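Local coordinates for YesW protein (Bacillus subtilis, PDB 2ZUX) that cleaves the rhamnogalacturonan backbone of plant cell-wall pectin by endo-type elimination, and needs calcium or manganese for activity, at residues L8-V13 / V23-L28; W134-S139 / I172-H177; T292-Y297 / W308-S313; P545-G550 / P562-F567. One frame throughout, in Å; residues are numbered along the deposited sequence.

Contact 1. Residues L8-V13 / V23-L28; sequences LNRGLV and VSWRFL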
loop_
_atom_site.group_PDB
_atom_site.type_symbol
_atom_site.label_atom_id
_atom_site.label_comp_id
_atom_site.label_asym_id
_atom_site.label_seq_id
_atom_site.Cartn_x
_atom_site.Cartn_y
_atom_site.Cartn_z
ATOM N N LEU A 8 12.163 12.187 -6.641
ATOM C CA LEU A 8 11.835 12.593 -5.282
ATOM C C LEU A 8 12.783 13.670 -4.804
ATOM O O LEU A 8 13.965 13.685 -5.177
ATOM C CB LEU A 8 11.868 11.384 -4.334
ATOM C CG LEU A 8 10.780 10.319 -4.559
ATOM C CD1 LEU A 8 10.958 9.150 -3.599
ATOM C CD2 LEU A 8 9.358 10.884 -4.452
ATOM N N ASN A 9 12.264 14.582 -3.987
ATOM C CA ASN A 9 13.125 15.570 -3.351
ATOM C C ASN A 9 13.856 14.921 -2.168
ATOM O O ASN A 9 13.789 13.704 -1.988
ATOM C CB ASN A 9 12.358 16.866 -3.010
ATOM C CG ASN A 9 11.427 16.732 -1.805
ATOM O OD1 ASN A 9 11.416 15.715 -1.101
ATOM N ND2 ASN A 9 10.649 17.785 -1.554
ATOM N N ARG A 10 14.553 15.707 -1.362
ATOM C CA ARG A 10 15.384 15.136 -0.310
ATOM C C ARG A 10 14.560 14.489 0.809
ATOM O O ARG A 10 15.083 13.682 1.584
ATOM C CB ARG A 10 16.331 16.215 0.232
ATOM C CG ARG A 10 17.401 15.737 1.210
ATOM C CD ARG A 10 18.165 14.523 0.696
ATOM N NE ARG A 10 18.950 14.821 -0.498
ATOM C CZ ARG A 10 19.604 13.917 -1.224
ATOM N NH1 ARG A 10 19.566 12.630 -0.893
ATOM N NH2 ARG A 10 20.306 14.300 -2.283
ATOM N N GLY A 11 13.275 14.829 0.884
ATOM C CA GLY A 11 12.402 14.306 1.935
ATOM C C GLY A 11 12.856 14.725 3.322
ATOM O O GLY A 11 12.592 14.042 4.307
ATOM N N LEU A 12 13.552 15.858 3.402
ATOM C CA LEU A 12 14.109 16.329 4.663
ATOM C C LEU A 12 13.007 16.614 5.684
ATOM O O LEU A 12 12.013 17.266 5.361
ATOM C CB LEU A 12 14.983 17.573 4.431
ATOM C CG LEU A 12 15.737 18.129 5.636
ATOM C CD1 LEU A 12 16.751 17.128 6.152
ATOM C CD2 LEU A 12 16.428 19.427 5.242
ATOM N N VAL A 13 13.189 16.104 6.898
ATOM C CA VAL A 13 12.257 16.329 8.000
ATOM C C VAL A 13 13.052 16.626 9.274
ATOM O O VAL A 13 14.144 16.086 9.469
ATOM C CB VAL A 13 11.284 15.113 8.183
ATOM C CG1 VAL A 13 11.991 13.905 8.782
ATOM C CG2 VAL A 13 10.082 15.495 9.031
ATOM N N VAL A 23 16.748 15.040 12.800
ATOM C CA VAL A 23 16.683 15.343 11.373
ATOM C C VAL A 23 16.905 14.049 10.589
ATOM O O VAL A 23 17.825 13.295 10.887
ATOM C CB VAL A 23 17.766 16.397 10.970
ATOM C CG1 VAL A 23 17.656 16.778 9.512
ATOM C CG2 VAL A 23 17.668 17.655 11.848
ATOM N N SER A 24 16.055 13.772 9.605
ATOM C CA SER A 24 16.305 12.637 8.710
ATOM C C SER A 24 15.903 12.970 7.285
ATOM O O SER A 24 15.141 13.910 7.031
ATOM C CB SER A 24 15.694 11.311 9.214
ATOM O OG SER A 24 14.328 11.159 8.849
ATOM N N TRP A 25 16.472 12.221 6.347
ATOM C CA TRP A 25 16.291 12.510 4.933
ATOM C C TRP A 25 16.534 11.261 4.093
ATOM O O TRP A 25 16.975 10.226 4.610
ATOM C CB TRP A 25 17.206 13.668 4.482
ATOM C CG TRP A 25 18.688 13.397 4.630
ATOM C CD1 TRP A 25 19.530 12.889 3.678
ATOM C CD2 TRP A 25 19.492 13.616 5.801
ATOM N NE1 TRP A 25 20.813 12.786 4.181
ATOM C CE2 TRP A 25 20.817 13.231 5.478
ATOM C CE3 TRP A 25 19.224 14.106 7.087
ATOM C CZ2 TRP A 25 21.867 13.306 6.401
ATOM C CZ3 TRP A 25 20.273 14.189 8.005
ATOM C CH2 TRP A 25 21.575 13.786 7.656
ATOM N N ARG A 26 16.231 11.367 2.808
ATOM C CA ARG A 26 16.319 10.231 1.898
ATOM C C ARG A 26 17.712 10.011 1.359
ATOM O O ARG A 26 18.438 10.965 1.066
ATOM C CB ARG A 26 15.406 10.446 0.700
ATOM C CG ARG A 26 13.935 10.497 1.020
ATOM C CD ARG A 26 13.158 11.005 -0.165
ATOM N NE ARG A 26 11.724 10.846 0.030
ATOM C CZ ARG A 26 10.787 11.650 -0.469
ATOM N NH1 ARG A 26 11.107 12.734 -1.165
ATOM N NH2 ARG A 26 9.508 11.369 -0.245
ATOM N N PHE A 27 18.052 8.735 1.211
ATOM C CA PHE A 27 19.129 8.293 0.338
ATOM C C PHE A 27 18.413 7.892 -0.951
ATOM O O PHE A 27 17.642 6.929 -0.964
ATOM C CB PHE A 27 19.838 7.118 1.017
ATOM C CG PHE A 27 21.034 6.558 0.269
ATOM C CD1 PHE A 27 21.920 7.375 -0.439
ATOM C CD2 PHE A 27 21.298 5.193 0.338
ATOM C CE1 PHE A 27 23.030 6.813 -1.093
ATOM C CE2 PHE A 27 22.405 4.632 -0.299
ATOM C CZ PHE A 27 23.268 5.441 -1.013
ATOM N N LEU A 28 18.621 8.664 -2.014
ATOM C CA LEU A 28 17.855 8.507 -3.253
ATOM C C LEU A 28 18.425 7.417 -4.142
ATOM O O LEU A 28 19.642 7.221 -4.185
ATOM C CB LEU A 28 17.801 9.837 -4.019
ATOM C CG LEU A 28 17.084 10.988 -3.303
ATOM C CD1 LEU A 28 17.370 12.305 -4.002
ATOM C CD2 LEU A 28 15.573 10.756 -3.192
#
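Arg10 and Arg26 each reach a backbone carbonyl of the opposite segment in a buried, mostly loop-to-loop contact, where 8-13 runs antiparallel to 23-28 at the open end of the hairpin made by strands 13-17 and 20-24. Arg26 leaves its backbone with CG anti to the carbonyl carbon (chi1 -65°) and stays extended from CG to NE, which lays its guanidinium between Leu8 on one face and Gly11 CA on the other. Arg26 NH1 donates to Asn9 O at 3.0 Å, in the plane of the guanidinium but from above the carbonyl plane. The same NH1 also bonds Gly126 O, tying the beta-sheet domain to the loop between strands 109-120 and 129-136 of the propeller. An alanine in place of Arg26 would probably cost Asn9 O and Gly126 O their shared donor and open a gap between Leu8 and Gly11. Asn9 OD1 accepts from Gly11 N in an Asx turn. Within the seven-stranded sheet of this domain, the regular ladder is represented here by the hydrogen-bonded pair Val13 and Ser24; farther on, Arg26 N donates to Arg10 O at 2.9 Å. Arg10 is bent at chi2 and chi3: its NH1 reaches Arg26 O at 2.8 Å with the acceptor in the guanidinium plane, Leu28 CD1 lies over a face, and NH2 forms a salt bridge with Glu31. Leu12 CD1 presses against Val23 CG1 at a tight 3.5 Å.

Contact 2. Residues W134-S139 / I172-H177; sequences WDPSNS and IRAGAH. With RAM (alpha-L-rhamnopyranose), chain N.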
loop_
_atom_site.group_PDB
_atom_site.type_symbol
_atom_site.label_atom_id
_atom_site.label_comp_id
_atom_site.label_asym_id
_atom_site.label_seq_id
_atom_site.Cartn_x
_atom_site.Cartn_y
_atom_site.Cartn_z
ATOM N N TRP A 134 -12.836 8.621 1.860
ATOM C CA TRP A 134 -13.772 8.790 2.968
ATOM C C TRP A 134 -14.755 7.623 2.979
ATOM O O TRP A 134 -15.180 7.139 1.915
ATOM C CB TRP A 134 -14.551 10.097 2.807
ATOM C CG TRP A 134 -13.713 11.316 3.012
ATOM C CD1 TRP A 134 -13.091 12.061 2.056
ATOM C CD2 TRP A 134 -13.403 11.926 4.272
ATOM N NE1 TRP A 134 -12.416 13.118 2.644
ATOM C CE2 TRP A 134 -12.581 13.046 4.004
ATOM C CE3 TRP A 134 -13.737 11.635 5.601
ATOM C CZ2 TRP A 134 -12.097 13.889 5.021
ATOM C CZ3 TRP A 134 -13.249 12.466 6.610
ATOM C CH2 TRP A 134 -12.436 13.575 6.310
ATOM N N ASP A 135 -15.133 7.171 4.172
ATOM C CA ASP A 135 -16.064 6.052 4.297
ATOM C C ASP A 135 -17.314 6.496 5.036
ATOM O O ASP A 135 -17.224 7.019 6.155
ATOM C CB ASP A 135 -15.414 4.884 5.042
ATOM C CG ASP A 135 -16.164 3.587 4.844
ATOM O OD1 ASP A 135 -16.369 3.183 3.676
ATOM O OD2 ASP A 135 -16.521 2.964 5.858
ATOM N N PRO A 136 -18.492 6.278 4.430
ATOM C CA PRO A 136 -19.725 6.574 5.156
ATOM C C PRO A 136 -19.950 5.501 6.215
ATOM O O PRO A 136 -19.545 4.341 6.037
ATOM C CB PRO A 136 -20.799 6.493 4.069
ATOM C CG PRO A 136 -20.260 5.484 3.100
ATOM C CD PRO A 136 -18.764 5.725 3.090
ATOM N N SER A 137 -20.604 5.883 7.309
ATOM C CA SER A 137 -20.776 4.991 8.455
ATOM C C SER A 137 -21.702 3.805 8.186
ATOM O O SER A 137 -21.820 2.910 9.023
ATOM C CB SER A 137 -21.278 5.789 9.658
ATOM O OG SER A 137 -22.480 6.465 9.347
ATOM N N ASN A 138 -22.349 3.802 7.025
ATOM C CA ASN A 138 -23.174 2.672 6.602
ATOM C C ASN A 138 -22.562 1.865 5.458
ATOM O O ASN A 138 -23.268 1.154 4.758
ATOM C CB ASN A 138 -24.590 3.138 6.234
ATOM C CG ASN A 138 -24.599 4.171 5.122
ATOM O OD1 ASN A 138 -23.554 4.542 4.581
ATOM N ND2 ASN A 138 -25.793 4.651 4.779
ATOM N N SER A 139 -21.250 1.973 5.266
ATOM C CA SER A 139 -20.578 1.163 4.244
ATOM C C SER A 139 -20.803 -0.322 4.529
ATOM O O SER A 139 -21.048 -0.720 5.674
ATOM C CB SER A 139 -19.091 1.497 4.177
ATOM O OG SER A 139 -18.436 1.210 5.399
ATOM N N ILE A 172 -21.890 3.746 -7.204
ATOM C CA ILE A 172 -20.731 3.047 -6.668
ATOM C C ILE A 172 -20.987 2.804 -5.185
ATOM O O ILE A 172 -20.973 3.746 -4.378
ATOM C CB ILE A 172 -19.417 3.860 -6.874
ATOM C CG1 ILE A 172 -19.070 4.002 -8.369
ATOM C CG2 ILE A 172 -18.259 3.226 -6.089
ATOM C CD1 ILE A 172 -18.776 2.694 -9.119
ATOM N N ARG A 173 -21.222 1.544 -4.827
ATOM C CA ARG A 173 -21.509 1.190 -3.440
ATOM C C ARG A 173 -20.269 1.364 -2.558
ATOM O O ARG A 173 -19.147 1.143 -3.011
ATOM C CB ARG A 173 -22.005 -0.256 -3.368
ATOM C CG ARG A 173 -22.823 -0.575 -2.136
ATOM C CD ARG A 173 -23.147 -2.046 -2.075
ATOM N NE ARG A 173 -24.245 -2.297 -1.147
ATOM C CZ ARG A 173 -24.354 -3.375 -0.378
ATOM N NH1 ARG A 173 -23.431 -4.335 -0.405
ATOM N NH2 ARG A 173 -25.401 -3.485 0.428
ATOM N N ALA A 174 -20.472 1.791 -1.312
ATOM C CA ALA A 174 -19.383 1.918 -0.339
ATOM C C ALA A 174 -19.116 0.622 0.408
ATOM O O ALA A 174 -20.047 -0.038 0.875
ATOM C CB ALA A 174 -19.701 3.011 0.667
ATOM N N GLY A 175 -17.841 0.278 0.555
ATOM C CA GLY A 175 -17.432 -0.900 1.321
ATOM C C GLY A 175 -16.029 -1.298 0.901
ATOM O O GLY A 175 -15.539 -0.863 -0.145
ATOM N N ALA A 176 -15.384 -2.125 1.710
ATOM C CA ALA A 176 -13.975 -2.471 1.506
ATOM C C ALA A 176 -13.679 -3.053 0.127
ATOM O O ALA A 176 -12.593 -2.834 -0.421
ATOM C CB ALA A 176 -13.510 -3.427 2.591
ATOM N N HIS A 177 -14.628 -3.808 -0.421
ATOM C CA HIS A 177 -14.363 -4.610 -1.609
ATOM C C HIS A 177 -14.793 -3.955 -2.897
ATOM O O HIS A 177 -14.615 -4.542 -3.967
ATOM C CB HIS A 177 -14.985 -5.991 -1.431
ATOM C CG HIS A 177 -14.495 -6.660 -0.199
ATOM N ND1 HIS A 177 -13.191 -7.094 -0.062
ATOM C CD2 HIS A 177 -15.089 -6.856 1.002
ATOM C CE1 HIS A 177 -13.023 -7.578 1.155
ATOM N NE2 HIS A 177 -14.161 -7.447 1.818
HETATM C C1 RAM N . -16.205 0.118 10.370
HETATM C C2 RAM N . -15.969 0.750 8.987
HETATM C C3 RAM N . -15.168 2.054 9.034
HETATM C C4 RAM N . -13.989 1.911 9.988
HETATM C C5 RAM N . -14.550 1.614 11.374
HETATM C C6 RAM N . -13.449 1.540 12.417
HETATM O O1 RAM N . -17.463 0.510 10.871
HETATM O O2 RAM N . -15.319 -0.189 8.155
HETATM O O3 RAM N . -14.735 2.418 7.742
HETATM O O4 RAM N . -13.113 3.028 9.990
HETATM O O5 RAM N . -15.204 0.355 11.354
#
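Pro136 and Ala174 form the tight part of this small contact: the methyl CB of Ala174 sits 3.5 Å from Pro136 CG, at the corner of the pyrrolidine ring, and also close to its CD. The looser side is where Ser139 CB stands 4.0 Å from Gly175 N, and Ser139 and Gly175 are partly exposed. A type I turn from Pro136 to Ser139, closed by Ser139 N bonding Pro136 O, carries the serine back beside Asp135. With its hydroxyl between the backbone N and the carbonyl carbon (chi1 62°), Ser139 OG donates to Asp135 OD2 at 2.6 Å from the syn side, 19° out of the carboxylate plane. Asp135 OD2 also accepts from rhamnose O3 at 2.7 Å, so Ser139 probably helps, from the second shell, to hold the carboxylate. With alanine at Asp135, rhamnose O3 and Ser139 OG would both probably lose their common acceptor. Asn115 OD1 bonds the same sugar from the adjacent strand 109-120. The arrangement is that of a carbohydrate site at the end of a beta-propeller strand: strand 129-136 runs out into a turn that meets the loop leading to the next four-stranded sheet, and Asp135 binds substrate there.

Contact 3. Residues T292-Y297 / W308-S313; sequences TMLVAY and WTLDSS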
loop_
_atom_site.group_PDB
_atom_site.type_symbol
_atom_site.label_atom_id
_atom_site.label_comp_id
_atom_site.label_asym_id
_atom_site.label_seq_id
_atom_site.Cartn_x
_atom_site.Cartn_y
_atom_site.Cartn_z
ATOM N N THR A 292 -13.052 -15.718 -11.869
ATOM C CA THR A 292 -12.023 -14.729 -11.604
ATOM C C THR A 292 -11.538 -14.155 -12.923
ATOM O O THR A 292 -11.257 -14.899 -13.867
ATOM C CB THR A 292 -10.839 -15.396 -10.873
ATOM O OG1 THR A 292 -11.285 -15.913 -9.619
ATOM C CG2 THR A 292 -9.713 -14.412 -10.629
ATOM N N MET A 293 -11.455 -12.826 -12.995
ATOM C CA MET A 293 -10.919 -12.161 -14.180
ATOM C C MET A 293 -9.926 -11.084 -13.787
ATOM O O MET A 293 -10.083 -10.423 -12.757
ATOM C CB MET A 293 -12.032 -11.545 -15.028
ATOM C CG MET A 293 -13.027 -12.544 -15.595
ATOM S SD MET A 293 -14.274 -11.774 -16.640
ATOM C CE MET A 293 -13.285 -11.264 -18.044
ATOM N N LEU A 294 -8.898 -10.921 -14.614
ATOM C CA LEU A 294 -7.915 -9.849 -14.467
ATOM C C LEU A 294 -7.722 -9.196 -15.815
ATOM O O LEU A 294 -7.602 -9.891 -16.821
ATOM C CB LEU A 294 -6.563 -10.373 -13.969
ATOM C CG LEU A 294 -6.485 -11.010 -12.577
ATOM C CD1 LEU A 294 -6.841 -12.494 -12.621
ATOM C CD2 LEU A 294 -5.090 -10.843 -12.007
ATOM N N VAL A 295 -7.707 -7.869 -15.841
ATOM C CA VAL A 295 -7.456 -7.125 -17.073
ATOM C C VAL A 295 -6.352 -6.112 -16.823
ATOM O O VAL A 295 -6.314 -5.474 -15.766
ATOM C CB VAL A 295 -8.733 -6.413 -17.580
ATOM C CG1 VAL A 295 -8.453 -5.620 -18.846
ATOM C CG2 VAL A 295 -9.850 -7.422 -17.857
ATOM N N ALA A 296 -5.450 -5.988 -17.793
ATOM C CA ALA A 296 -4.352 -5.041 -17.752
ATOM C C ALA A 296 -4.567 -3.921 -18.757
ATOM O O ALA A 296 -5.057 -4.156 -19.872
ATOM C CB ALA A 296 -3.047 -5.741 -18.026
ATOM N N TYR A 297 -4.200 -2.712 -18.344
ATOM C CA TYR A 297 -4.309 -1.512 -19.166
ATOM C C TYR A 297 -3.028 -0.697 -19.117
ATOM O O TYR A 297 -2.297 -0.734 -18.128
ATOM C CB TYR A 297 -5.415 -0.594 -18.641
ATOM C CG TYR A 297 -6.796 -1.187 -18.520
ATOM C CD1 TYR A 297 -7.744 -0.974 -19.511
ATOM C CD2 TYR A 297 -7.170 -1.924 -17.392
ATOM C CE1 TYR A 297 -9.026 -1.491 -19.397
ATOM C CE2 TYR A 297 -8.452 -2.441 -17.268
ATOM C CZ TYR A 297 -9.374 -2.220 -18.279
ATOM O OH TYR A 297 -10.645 -2.725 -18.154
ATOM N N TRP A 308 -4.359 -7.124 -21.981
ATOM C CA TRP A 308 -4.735 -8.533 -21.925
ATOM C C TRP A 308 -5.836 -8.778 -20.921
ATOM O O TRP A 308 -6.134 -7.910 -20.098
ATOM C CB TRP A 308 -3.526 -9.439 -21.637
ATOM C CG TRP A 308 -2.631 -9.130 -20.445
ATOM C CD1 TRP A 308 -1.338 -8.704 -20.505
ATOM C CD2 TRP A 308 -2.918 -9.318 -19.036
ATOM N NE1 TRP A 308 -0.804 -8.597 -19.247
ATOM C CE2 TRP A 308 -1.748 -8.964 -18.327
ATOM C CE3 TRP A 308 -4.042 -9.749 -18.312
ATOM C CZ2 TRP A 308 -1.669 -9.010 -16.929
ATOM C CZ3 TRP A 308 -3.959 -9.791 -16.911
ATOM C CH2 TRP A 308 -2.782 -9.424 -16.243
ATOM N N THR A 309 -6.420 -9.969 -21.009
ATOM C CA THR A 309 -7.446 -10.457 -20.100
ATOM C C THR A 309 -7.107 -11.889 -19.697
ATOM O O THR A 309 -6.733 -12.694 -20.548
ATOM C CB THR A 309 -8.821 -10.467 -20.800
ATOM O OG1 THR A 309 -9.165 -9.138 -21.193
ATOM C CG2 THR A 309 -9.922 -11.002 -19.881
ATOM N N LEU A 310 -7.204 -12.196 -18.405
ATOM C CA LEU A 310 -7.249 -13.579 -17.936
ATOM C C LEU A 310 -8.654 -13.827 -17.407
ATOM O O LEU A 310 -9.145 -13.075 -16.566
ATOM C CB LEU A 310 -6.216 -13.849 -16.841
ATOM C CG LEU A 310 -6.218 -15.299 -16.334
ATOM C CD1 LEU A 310 -5.920 -16.300 -17.449
ATOM C CD2 LEU A 310 -5.219 -15.467 -15.223
ATOM N N ASP A 311 -9.298 -14.876 -17.906
ATOM C CA ASP A 311 -10.672 -15.184 -17.555
ATOM C C ASP A 311 -10.753 -16.664 -17.194
ATOM O O ASP A 311 -10.554 -17.522 -18.056
ATOM C CB ASP A 311 -11.572 -14.843 -18.750
ATOM C CG ASP A 311 -13.052 -15.087 -18.490
ATOM O OD1 ASP A 311 -13.429 -15.731 -17.489
ATOM O OD2 ASP A 311 -13.854 -14.623 -19.327
ATOM N N SER A 312 -11.019 -16.973 -15.926
ATOM C CA SER A 312 -11.049 -18.364 -15.478
ATOM C C SER A 312 -12.154 -19.188 -16.144
ATOM O O SER A 312 -12.086 -20.418 -16.148
ATOM C CB SER A 312 -11.189 -18.437 -13.959
ATOM O OG SER A 312 -12.461 -17.981 -13.536
ATOM N N SER A 313 -13.162 -18.513 -16.700
ATOM C CA SER A 313 -14.307 -19.194 -17.313
ATOM C C SER A 313 -14.012 -19.673 -18.733
ATOM O O SER A 313 -14.808 -20.414 -19.310
ATOM C CB SER A 313 -15.553 -18.302 -17.286
ATOM O OG SER A 313 -15.482 -17.271 -18.252
#
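A chi1 of 52° places CG of Trp308 between its backbone N and carbonyl carbon, swinging the indole back across the neighbouring strand, where Ala296 CB lies over one face. Ala296 CB is 3.7 Å from the centroid of the six-membered ring of Trp308 and 18° off its normal, a CH-pi contact, while Leu294 CB and Leu294 O come to the ring edge. NE1 of the indole bonds His350 O, which probably limits the turning of the ring and links it to the chain just after strand 346-348 of the next sheet. On the face carrying Met293, Val295, Thr309 and Asp311, the methionine bends at chi3, bringing Met293 CE to 3.6 Å from Asp311 OD2 and also against Thr309 CG2. The two strands are the last pair in a four-stranded antiparallel sheet, a blade of the beta-propeller, and form a hairpin whose strand directions differ by 174°. Leu294 and Leu310 make a hydrogen-bonded pair, each N donating in the other's carbonyl plane; their side chains point to the face that meets Val348 of the following sheet. Beyond the regular pairing, Ser312 grips Thr292 twice: its OG accepts from Thr292 N at 2.9 Å, and its N donates to Thr292 O at 2.9 Å. Asp311 OD1 receives both Ser313 N and Ser313 OG from one face of the carboxylate plane, the first of these bonds making an Asx turn.

Contact 4. Residues P545-G550 / P562-F567; sequences PVYRLG and PHTSFF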
loop_
_atom_site.group_PDB
_atom_site.type_symbol
_atom_site.label_atom_id
_atom_site.label_comp_id
_atom_site.label_asym_id
_atom_site.label_seq_id
_atom_site.Cartn_x
_atom_site.Cartn_y
_atom_site.Cartn_z
ATOM N N PRO A 545 11.433 -1.507 -6.217
ATOM C CA PRO A 545 10.379 -1.896 -7.161
ATOM C C PRO A 545 9.205 -2.709 -6.618
ATOM O O PRO A 545 8.180 -2.736 -7.279
ATOM C CB PRO A 545 11.140 -2.703 -8.224
ATOM C CG PRO A 545 12.369 -3.180 -7.532
ATOM C CD PRO A 545 12.745 -2.058 -6.618
ATOM N N VAL A 546 9.350 -3.389 -5.479
ATOM C CA VAL A 546 8.236 -4.137 -4.872
ATOM C C VAL A 546 7.559 -3.310 -3.771
ATOM O O VAL A 546 6.319 -3.311 -3.650
ATOM C CB VAL A 546 8.709 -5.521 -4.333
ATOM C CG1 VAL A 546 7.632 -6.198 -3.501
ATOM C CG2 VAL A 546 9.101 -6.412 -5.492
ATOM N N TYR A 547 8.354 -2.606 -2.970
ATOM C CA TYR A 547 7.795 -1.769 -1.918
ATOM C C TYR A 547 6.900 -0.681 -2.506
ATOM O O TYR A 547 5.787 -0.455 -2.025
ATOM C CB TYR A 547 8.907 -1.153 -1.068
ATOM C CG TYR A 547 8.390 -0.406 0.142
ATOM C CD1 TYR A 547 8.342 -1.011 1.388
ATOM C CD2 TYR A 547 7.951 0.908 0.023
ATOM C CE1 TYR A 547 7.853 -0.323 2.502
ATOM C CE2 TYR A 547 7.464 1.604 1.116
ATOM C CZ TYR A 547 7.429 0.991 2.344
ATOM O OH TYR A 547 6.949 1.714 3.408
ATOM N N ARG A 548 7.384 0.013 -3.533
ATOM C CA ARG A 548 6.609 1.113 -4.115
ATOM C C ARG A 548 5.261 0.617 -4.614
ATOM O O ARG A 548 4.231 1.289 -4.474
ATOM C CB ARG A 548 7.381 1.786 -5.256
ATOM C CG ARG A 548 6.618 2.903 -5.981
ATOM C CD ARG A 548 6.308 4.012 -5.003
ATOM N NE ARG A 548 5.450 5.090 -5.513
ATOM C CZ ARG A 548 4.122 5.122 -5.404
ATOM N NH1 ARG A 548 3.454 4.088 -4.892
ATOM N NH2 ARG A 548 3.454 6.181 -5.853
ATOM N N LEU A 549 5.271 -0.560 -5.226
ATOM C CA LEU A 549 4.034 -1.154 -5.718
ATOM C C LEU A 549 3.119 -1.572 -4.571
ATOM O O LEU A 549 1.903 -1.464 -4.697
ATOM C CB LEU A 549 4.314 -2.326 -6.668
ATOM C CG LEU A 549 5.152 -1.935 -7.896
ATOM C CD1 LEU A 549 5.379 -3.157 -8.772
ATOM C CD2 LEU A 549 4.502 -0.818 -8.695
ATOM N N GLY A 550 3.704 -2.030 -3.466
ATOM C CA GLY A 550 2.939 -2.325 -2.249
ATOM C C GLY A 550 2.205 -1.117 -1.687
ATOM O O GLY A 550 1.063 -1.234 -1.218
ATOM N N PRO A 562 3.447 -3.474 3.296
ATOM C CA PRO A 562 4.365 -3.554 2.165
ATOM C C PRO A 562 5.640 -4.324 2.480
ATOM O O PRO A 562 6.041 -4.446 3.644
ATOM C CB PRO A 562 4.677 -2.086 1.877
ATOM C CG PRO A 562 4.604 -1.431 3.237
ATOM C CD PRO A 562 3.543 -2.184 4.009
ATOM N N HIS A 563 6.266 -4.834 1.421
ATOM C CA HIS A 563 7.524 -5.566 1.501
ATOM C C HIS A 563 8.526 -5.042 0.489
ATOM O O HIS A 563 8.151 -4.448 -0.518
ATOM C CB HIS A 563 7.266 -7.050 1.250
ATOM C CG HIS A 563 6.691 -7.748 2.434
ATOM N ND1 HIS A 563 5.344 -7.995 2.593
ATOM C CD2 HIS A 563 7.296 -8.219 3.546
ATOM C CE1 HIS A 563 5.150 -8.595 3.756
ATOM N NE2 HIS A 563 6.318 -8.742 4.351
ATOM N N THR A 564 9.804 -5.272 0.760
ATOM C CA THR A 564 10.866 -4.911 -0.176
ATOM C C THR A 564 11.191 -6.084 -1.114
ATOM O O THR A 564 10.921 -7.253 -0.801
ATOM C CB THR A 564 12.132 -4.464 0.583
ATOM O OG1 THR A 564 12.436 -5.426 1.593
ATOM C CG2 THR A 564 11.912 -3.115 1.240
ATOM N N SER A 565 11.782 -5.763 -2.262
ATOM C CA SER A 565 12.178 -6.782 -3.234
ATOM C C SER A 565 13.384 -7.594 -2.775
ATOM O O SER A 565 13.636 -8.686 -3.312
ATOM C CB SER A 565 12.505 -6.129 -4.577
ATOM O OG SER A 565 13.682 -5.349 -4.502
ATOM N N PHE A 566 14.128 -7.039 -1.817
ATOM C CA PHE A 566 15.327 -7.650 -1.265
ATOM C C PHE A 566 15.071 -7.965 0.207
ATOM O O PHE A 566 14.123 -7.442 0.813
ATOM C CB PHE A 566 16.525 -6.695 -1.412
ATOM C CG PHE A 566 16.322 -5.374 -0.728
ATOM C CD1 PHE A 566 16.745 -5.180 0.585
ATOM C CD2 PHE A 566 15.655 -4.338 -1.375
ATOM C CE1 PHE A 566 16.534 -3.970 1.236
ATOM C CE2 PHE A 566 15.440 -3.119 -0.725
ATOM C CZ PHE A 566 15.872 -2.943 0.582
ATOM N N PHE A 567 15.907 -8.820 0.788
ATOM C CA PHE A 567 15.810 -9.111 2.202
ATOM C C PHE A 567 16.385 -7.945 2.998
ATOM O O PHE A 567 17.588 -7.671 2.946
ATOM C CB PHE A 567 16.524 -10.413 2.577
ATOM C CG PHE A 567 16.604 -10.632 4.059
ATOM C CD1 PHE A 567 15.452 -10.928 4.786
ATOM C CD2 PHE A 567 17.817 -10.522 4.732
ATOM C CE1 PHE A 567 15.503 -11.099 6.161
ATOM C CE2 PHE A 567 17.877 -10.706 6.109
ATOM C CZ PHE A 567 16.715 -11.000 6.823
HETATM O O HOH W 1 5.095 -4.647 -1.223
#
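One face of the Tyr547 ring is covered by Pro562, whose CB stands 3.6 Å above the plane and offset toward the rim in a CH-pi contact, while Pro562 CG reaches Tyr547 CE1 at 3.5 Å; Thr564 CG2 and His563 O approach the ring obliquely. The tyrosine belongs to the short helix 547-553, the one helix assigned in this beta-propeller chain, and the partner is the loop that follows it. Because Tyr547 CG is anti to the backbone N (chi1 -173°), the ring lies alongside the proline, and its hydroxyl continues to Glu513 and to Asp506 N, next to a calcium site. Val546 CG2 packs on Ser565 CB at 3.5 Å. Asp544 joins the two segments, its OD1 taking Ser565 OG and its OD2 the backbone N atoms of Val546 and Tyr547. A water bridges the two segments, donating to Val546 O at 3.0 Å and accepting from His563 N at 2.9 Å.

How the contacts relate
All four contacts are largely buried, but their depth differs: the centre of contact 4 lies about 10 Å from the centre of the chain, against 19 to 22 Å for the centres of the other three. Contact 1 belongs to the N-terminal beta-sheet domain, the rest to the propeller domain; even so, its nearest atoms come within about 7 Å of contact 4. Contact 3 pairs two hairpin strands, whereas contact 1 begins where a hairpin opens into loops and adds two arginine-to-carbonyl bonds to its three backbone bonds. Contacts 2 and 4 set a strand end and a helix, respectively, against a loop, with proline packing and no direct bond between segments; contact 2 adds the sugar, contact 4 a bridging water.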